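Local coordinates for choline/ethanolamine kinase family protein (Mesorhizobium loti, PDB 3DXQ) that probably phosphorylates ethanolamine, choline or a related small amino alcohol, as a kinase-like phosphotransferase of the choline/ethanolamine kinase family, at residues A[106-112]-A[225-230]; A[114-118]-A[208-212]. All coordinates share one frame; numbering follows the deposited sequence.

Both contacts use helix 106-118, whose N-terminal half faces helix 220-231 in contact 1 and whose C-terminal end reaches helix 206-215 in contact 2. Contact 1 is partly buried: small residues bring two backbones close, and a carboxylate at the outer edge of the contact takes a main-chain amide. Contact 2 lies deeper, its centre about 9 Å from the centre of the chain, against about 16 Å for contact 1; there the helices stand well apart, and a phenylalanine, leucines and a histidine-carboxylate bond span the distance. The two meet where Tyr230 OH lies 2.6 Å from His118 ND1, a probable hydrogen bond, and where Ala110 of contact 1 packs on Leu212 of contact 2.

Contact 1. Residues A[106-112]-A[225-230]; sequences SPARAGE and ELMRAY
In the helical lobe of this kinase-like phosphotransferase, Ala108 and Gly111 of helix 106-118 pack against Ala229 and Tyr230 of helix 220-231. The segment axes approach to 7.2 Å and cross at -38°. Gly111 faces the partner helix without a side chain, and its CA comes 4.3 Å from Tyr230 CA. One turn back, Ala108 CB meets Ala229 CB at 3.6 Å. On the buried flank Leu226 lays CD1 against the helix backbone, 3.6 Å from both Pro107 O and Gly111 N, a hydrogen-bonded pair. The Tyr230 ring presents an edge, CD1, to Gly111 O at 3.5 Å, while its hydroxyl bonds to His118. At the outer edge, Glu225 holds CG trans to its backbone N (chi1 -168°) and runs on extended, crossing the Pro107 ring. Its OE2 accepts from Ala108 N at 2.9 Å, the N-H above the carboxylate plane and bent to 142°. This amide lies in the first helical turn, which would favour a negative group. With alanine in place of Glu225, the Ala108 amide would probably lose its carboxylate mate and the Pro107 ring its neighbour. The close glycine-alanine crossing joins two helices of the kinase-like fold's mostly helical C-terminal lobe.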
loop_
_atom_site.group_PDB
_atom_site.type_symbol
_atom_site.label_atom_id
_atom_site.label_comp_id
_atom_site.label_asym_id
_atom_site.label_seq_id
_atom_site.Cartn_x
_atom_site.Cartn_y
_atom_site.Cartn_z
ATOM N N SER A 106 -13.649 7.724 8.413
ATOM C CA SER A 106 -12.271 7.349 8.112
ATOM C C SER A 106 -12.087 6.869 6.654
ATOM O O SER A 106 -11.128 7.255 5.986
ATOM C CB SER A 106 -11.702 6.353 9.157
ATOM O OG SER A 106 -12.531 5.231 9.430
ATOM N N PRO A 107 -13.000 6.055 6.132
ATOM C CA PRO A 107 -12.791 5.734 4.704
ATOM C C PRO A 107 -12.823 6.999 3.841
ATOM O O PRO A 107 -12.007 7.165 2.922
ATOM C CB PRO A 107 -13.948 4.810 4.367
ATOM C CG PRO A 107 -14.342 4.190 5.718
ATOM C CD PRO A 107 -14.143 5.327 6.708
ATOM N N ALA A 108 -13.734 7.905 4.154
ATOM C CA ALA A 108 -13.865 9.102 3.348
ATOM C C ALA A 108 -12.564 9.899 3.449
ATOM O O ALA A 108 -12.053 10.408 2.450
ATOM C CB ALA A 108 -15.062 9.929 3.798
ATOM N N ARG A 109 -12.011 9.970 4.653
ATOM C CA ARG A 109 -10.781 10.709 4.860
ATOM C C ARG A 109 -9.632 10.067 4.102
ATOM O O ARG A 109 -8.729 10.791 3.647
ATOM C CB ARG A 109 -10.482 10.890 6.363
ATOM C CG ARG A 109 -11.449 11.911 7.040
ATOM C CD ARG A 109 -11.006 12.379 8.434
ATOM N NE ARG A 109 -11.042 11.344 9.451
ATOM C CZ ARG A 109 -12.159 10.875 10.000
ATOM N NH1 ARG A 109 -13.340 11.361 9.636
ATOM N NH2 ARG A 109 -12.098 9.913 10.910
ATOM N N ALA A 110 -9.657 8.738 3.957
ATOM C CA ALA A 110 -8.673 8.046 3.117
ATOM C C ALA A 110 -8.844 8.468 1.646
ATOM O O ALA A 110 -7.864 8.753 0.958
ATOM C CB ALA A 110 -8.814 6.552 3.255
ATOM N N GLY A 111 -10.088 8.523 1.175
ATOM C CA GLY A 111 -10.399 8.949 -0.191
ATOM C C GLY A 111 -9.971 10.381 -0.447
ATOM O O GLY A 111 -9.425 10.698 -1.503
ATOM N N GLU A 112 -10.170 11.242 0.540
ATOM C CA GLU A 112 -9.729 12.642 0.430
ATOM C C GLU A 112 -8.212 12.711 0.333
ATOM O O GLU A 112 -7.687 13.495 -0.461
ATOM C CB GLU A 112 -10.296 13.487 1.587
ATOM C CG GLU A 112 -11.823 13.803 1.343
ATOM C CD GLU A 112 -12.747 13.892 2.602
ATOM O OE1 GLU A 112 -12.271 14.041 3.761
ATOM O OE2 GLU A 112 -13.992 13.809 2.406
ATOM N N GLU A 225 -18.331 4.859 0.588
ATOM C CA GLU A 225 -17.876 6.035 1.289
ATOM C C GLU A 225 -16.498 6.477 0.764
ATOM O O GLU A 225 -16.271 7.669 0.586
ATOM C CB GLU A 225 -17.850 5.790 2.801
ATOM C CG GLU A 225 -17.674 7.066 3.589
ATOM C CD GLU A 225 -17.270 6.808 5.009
ATOM O OE1 GLU A 225 -17.902 5.972 5.674
ATOM O OE2 GLU A 225 -16.311 7.454 5.457
ATOM N N LEU A 226 -15.610 5.509 0.503
ATOM C CA LEU A 226 -14.250 5.766 -0.021
ATOM C C LEU A 226 -14.305 6.392 -1.411
ATOM O O LEU A 226 -13.688 7.413 -1.671
ATOM C CB LEU A 226 -13.471 4.444 -0.105
ATOM C CG LEU A 226 -12.084 4.418 -0.762
ATOM C CD1 LEU A 226 -11.012 5.213 0.072
ATOM C CD2 LEU A 226 -11.630 2.985 -1.025
HETATM N N MSE A 227 -15.049 5.761 -2.309
HETATM C CA MSE A 227 -15.123 6.221 -3.689
HETATM C C MSE A 227 -15.838 7.557 -3.806
HETATM O O MSE A 227 -15.406 8.448 -4.554
HETATM C CB MSE A 227 -15.786 5.150 -4.571
HETATM C CG MSE A 227 -14.903 3.922 -4.721
HETATM SE SE MSE A 227 -15.621 2.497 -5.847
HETATM C CE MSE A 227 -17.390 2.232 -4.833
ATOM N N ARG A 228 -16.921 7.710 -3.061
ATOM C CA ARG A 228 -17.664 8.949 -3.104
ATOM C C ARG A 228 -16.777 10.098 -2.665
ATOM O O ARG A 228 -16.808 11.146 -3.282
ATOM C CB ARG A 228 -18.927 8.857 -2.244
ATOM C CG ARG A 228 -19.755 10.144 -2.173
ATOM C CD ARG A 228 -21.012 9.952 -1.322
ATOM N NE ARG A 228 -22.001 9.112 -2.006
ATOM C CZ ARG A 228 -22.871 9.546 -2.925
ATOM N NH1 ARG A 228 -22.899 10.829 -3.300
ATOM N NH2 ARG A 228 -23.716 8.686 -3.480
ATOM N N ALA A 229 -15.992 9.903 -1.606
ATOM C CA ALA A 229 -15.105 10.959 -1.108
ATOM C C ALA A 229 -13.993 11.201 -2.092
ATOM O O ALA A 229 -13.549 12.327 -2.257
ATOM C CB ALA A 229 -14.530 10.605 0.270
ATOM N N TYR A 230 -13.543 10.130 -2.741
ATOM C CA TYR A 230 -12.452 10.227 -3.718
ATOM C C TYR A 230 -12.831 10.957 -5.005
ATOM O O TYR A 230 -12.083 11.820 -5.457
ATOM C CB TYR A 230 -11.915 8.835 -4.076
ATOM C CG TYR A 230 -10.811 8.877 -5.086
ATOM C CD1 TYR A 230 -9.525 9.277 -4.724
ATOM C CD2 TYR A 230 -11.052 8.571 -6.419
ATOM C CE1 TYR A 230 -8.504 9.366 -5.672
ATOM C CE2 TYR A 230 -10.027 8.627 -7.369
ATOM C CZ TYR A 230 -8.768 9.013 -6.994
ATOM O OH TYR A 230 -7.781 9.070 -7.945
#

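Contact 2. Residues A[114-118]-A[208-212]; sequences FRKLH and DLGDL
Phe114 fills the space between the helices, its ring reaching across to Asp208, Leu209 and Leu212, although the segment axes lie 12.5 Å apart. Asp208 CB sits over one face of the ring, 3.9 Å from the centroid and 19° off the normal, a CH-pi contact. Leu209 CD1 approaches Phe114 CD2 obliquely at 3.5 Å, and Leu212 CD2 meets Phe114 CE2 at 3.7 Å. With CG trans to its carbonyl carbon (chi1 -60°), His118 directs its ring toward helix 206-215, and NE2 donates to Asp208 OD2 at 3.0 Å. The bond is fairly straight, 163°; the oxygen lies nearly in the imidazole plane and is approached on the anti side, but well tilted out of the carboxylate plane. Asp208 is gripped further by main-chain amides: OD2 also accepts from His177 N, and OD1 from Cys178 N. Those two residues begin the sequence HCDPLCEN, which fits the His-x-Asp-x-x-x-x-Asn motif of the catalytic loop in kinase-like phosphotransferases, so Asp208 and its second-shell partner His118 are well placed to hold that loop. Still within the core, Leu117 packs on Val70 and its CD2 only grazes Asp208 OD2 at 4.1 Å. The looser side begins at the partly exposed His118, whose ND1 is taken by Tyr230, and the exposed Arg115 and Lys116 stay clear of helix 206-215.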
loop_
_atom_site.group_PDB
_atom_site.type_symbol
_atom_site.label_atom_id
_atom_site.label_comp_id
_atom_site.label_asym_id
_atom_site.label_seq_id
_atom_site.Cartn_x
_atom_site.Cartn_y
_atom_site.Cartn_z
ATOM N N PHE A 114 -6.131 10.294 -0.870
ATOM C CA PHE A 114 -5.786 9.856 -2.211
ATOM C C PHE A 114 -6.091 10.962 -3.218
ATOM O O PHE A 114 -5.315 11.231 -4.139
ATOM C CB PHE A 114 -6.568 8.603 -2.615
ATOM C CG PHE A 114 -6.100 7.340 -1.952
ATOM C CD1 PHE A 114 -4.749 7.087 -1.747
ATOM C CD2 PHE A 114 -7.008 6.361 -1.608
ATOM C CE1 PHE A 114 -4.341 5.891 -1.156
ATOM C CE2 PHE A 114 -6.597 5.164 -1.032
ATOM C CZ PHE A 114 -5.265 4.931 -0.813
ATOM N N ARG A 115 -7.236 11.603 -3.045
ATOM C CA ARG A 115 -7.668 12.618 -3.989
ATOM C C ARG A 115 -6.660 13.737 -4.082
ATOM O O ARG A 115 -6.353 14.224 -5.162
ATOM C CB ARG A 115 -9.011 13.186 -3.560
ATOM C CG ARG A 115 -9.661 14.134 -4.553
ATOM C CD ARG A 115 -11.063 14.375 -4.092
ATOM N NE ARG A 115 -11.765 15.417 -4.813
ATOM C CZ ARG A 115 -12.982 15.840 -4.493
ATOM N NH1 ARG A 115 -13.643 15.300 -3.477
ATOM N NH2 ARG A 115 -13.548 16.808 -5.186
ATOM N N LYS A 116 -6.162 14.145 -2.920
ATOM C CA LYS A 116 -5.162 15.181 -2.832
ATOM C C LYS A 116 -3.884 14.712 -3.498
ATOM O O LYS A 116 -3.255 15.482 -4.248
ATOM C CB LYS A 116 -4.900 15.544 -1.377
ATOM C CG LYS A 116 -4.185 16.885 -1.209
ATOM C CD LYS A 116 -4.272 17.346 0.255
ATOM C CE LYS A 116 -3.410 18.543 0.555
ATOM N NZ LYS A 116 -3.288 18.654 2.021
ATOM N N LEU A 117 -3.533 13.452 -3.241
ATOM C CA LEU A 117 -2.314 12.857 -3.790
ATOM C C LEU A 117 -2.348 12.796 -5.284
ATOM O O LEU A 117 -1.479 13.348 -5.940
ATOM C CB LEU A 117 -2.084 11.444 -3.237
ATOM C CG LEU A 117 -0.928 10.635 -3.845
ATOM C CD1 LEU A 117 0.397 11.365 -3.604
ATOM C CD2 LEU A 117 -0.888 9.184 -3.324
ATOM N N HIS A 118 -3.341 12.098 -5.818
ATOM C CA HIS A 118 -3.447 11.886 -7.268
ATOM C C HIS A 118 -3.648 13.192 -8.007
ATOM O O HIS A 118 -3.144 13.388 -9.093
ATOM C CB HIS A 118 -4.577 10.925 -7.585
ATOM C CG HIS A 118 -4.411 9.574 -6.965
ATOM N ND1 HIS A 118 -5.467 8.725 -6.742
ATOM C CD2 HIS A 118 -3.312 8.938 -6.499
ATOM C CE1 HIS A 118 -5.026 7.616 -6.174
ATOM N NE2 HIS A 118 -3.719 7.716 -6.021
ATOM N N ASP A 208 -4.767 2.157 -5.870
ATOM C CA ASP A 208 -4.671 2.574 -4.483
ATOM C C ASP A 208 -5.961 2.312 -3.729
ATOM O O ASP A 208 -5.937 1.781 -2.599
ATOM C CB ASP A 208 -4.310 4.077 -4.384
ATOM C CG ASP A 208 -2.805 4.344 -4.526
ATOM O OD1 ASP A 208 -2.009 3.366 -4.613
ATOM O OD2 ASP A 208 -2.414 5.540 -4.512
ATOM N N LEU A 209 -7.080 2.691 -4.346
ATOM C CA LEU A 209 -8.409 2.462 -3.747
ATOM C C LEU A 209 -8.667 0.979 -3.565
ATOM O O LEU A 209 -9.105 0.549 -2.496
ATOM C CB LEU A 209 -9.542 3.118 -4.551
ATOM C CG LEU A 209 -9.698 4.629 -4.279
ATOM C CD1 LEU A 209 -8.466 5.456 -4.690
ATOM C CD2 LEU A 209 -10.927 5.218 -4.950
ATOM N N GLY A 210 -8.359 0.190 -4.587
ATOM C CA GLY A 210 -8.593 -1.261 -4.494
ATOM C C GLY A 210 -7.727 -1.914 -3.428
ATOM O O GLY A 210 -8.171 -2.807 -2.689
ATOM N N ASP A 211 -6.482 -1.453 -3.344
ATOM C CA ASP A 211 -5.524 -2.020 -2.406
ATOM C C ASP A 211 -5.938 -1.747 -0.967
ATOM O O ASP A 211 -5.963 -2.658 -0.138
ATOM C CB ASP A 211 -4.138 -1.459 -2.672
ATOM C CG ASP A 211 -3.021 -2.271 -2.003
ATOM O OD1 ASP A 211 -2.995 -2.448 -0.778
ATOM O OD2 ASP A 211 -2.110 -2.687 -2.724
ATOM N N LEU A 212 -6.278 -0.503 -0.672
ATOM C CA LEU A 212 -6.738 -0.153 0.662
ATOM C C LEU A 212 -7.950 -0.973 1.037
ATOM O O LEU A 212 -8.016 -1.500 2.143
ATOM C CB LEU A 212 -7.086 1.331 0.728
ATOM C CG LEU A 212 -7.727 1.839 2.004
ATOM C CD1 LEU A 212 -6.966 1.277 3.217
ATOM C CD2 LEU A 212 -7.737 3.391 2.000
#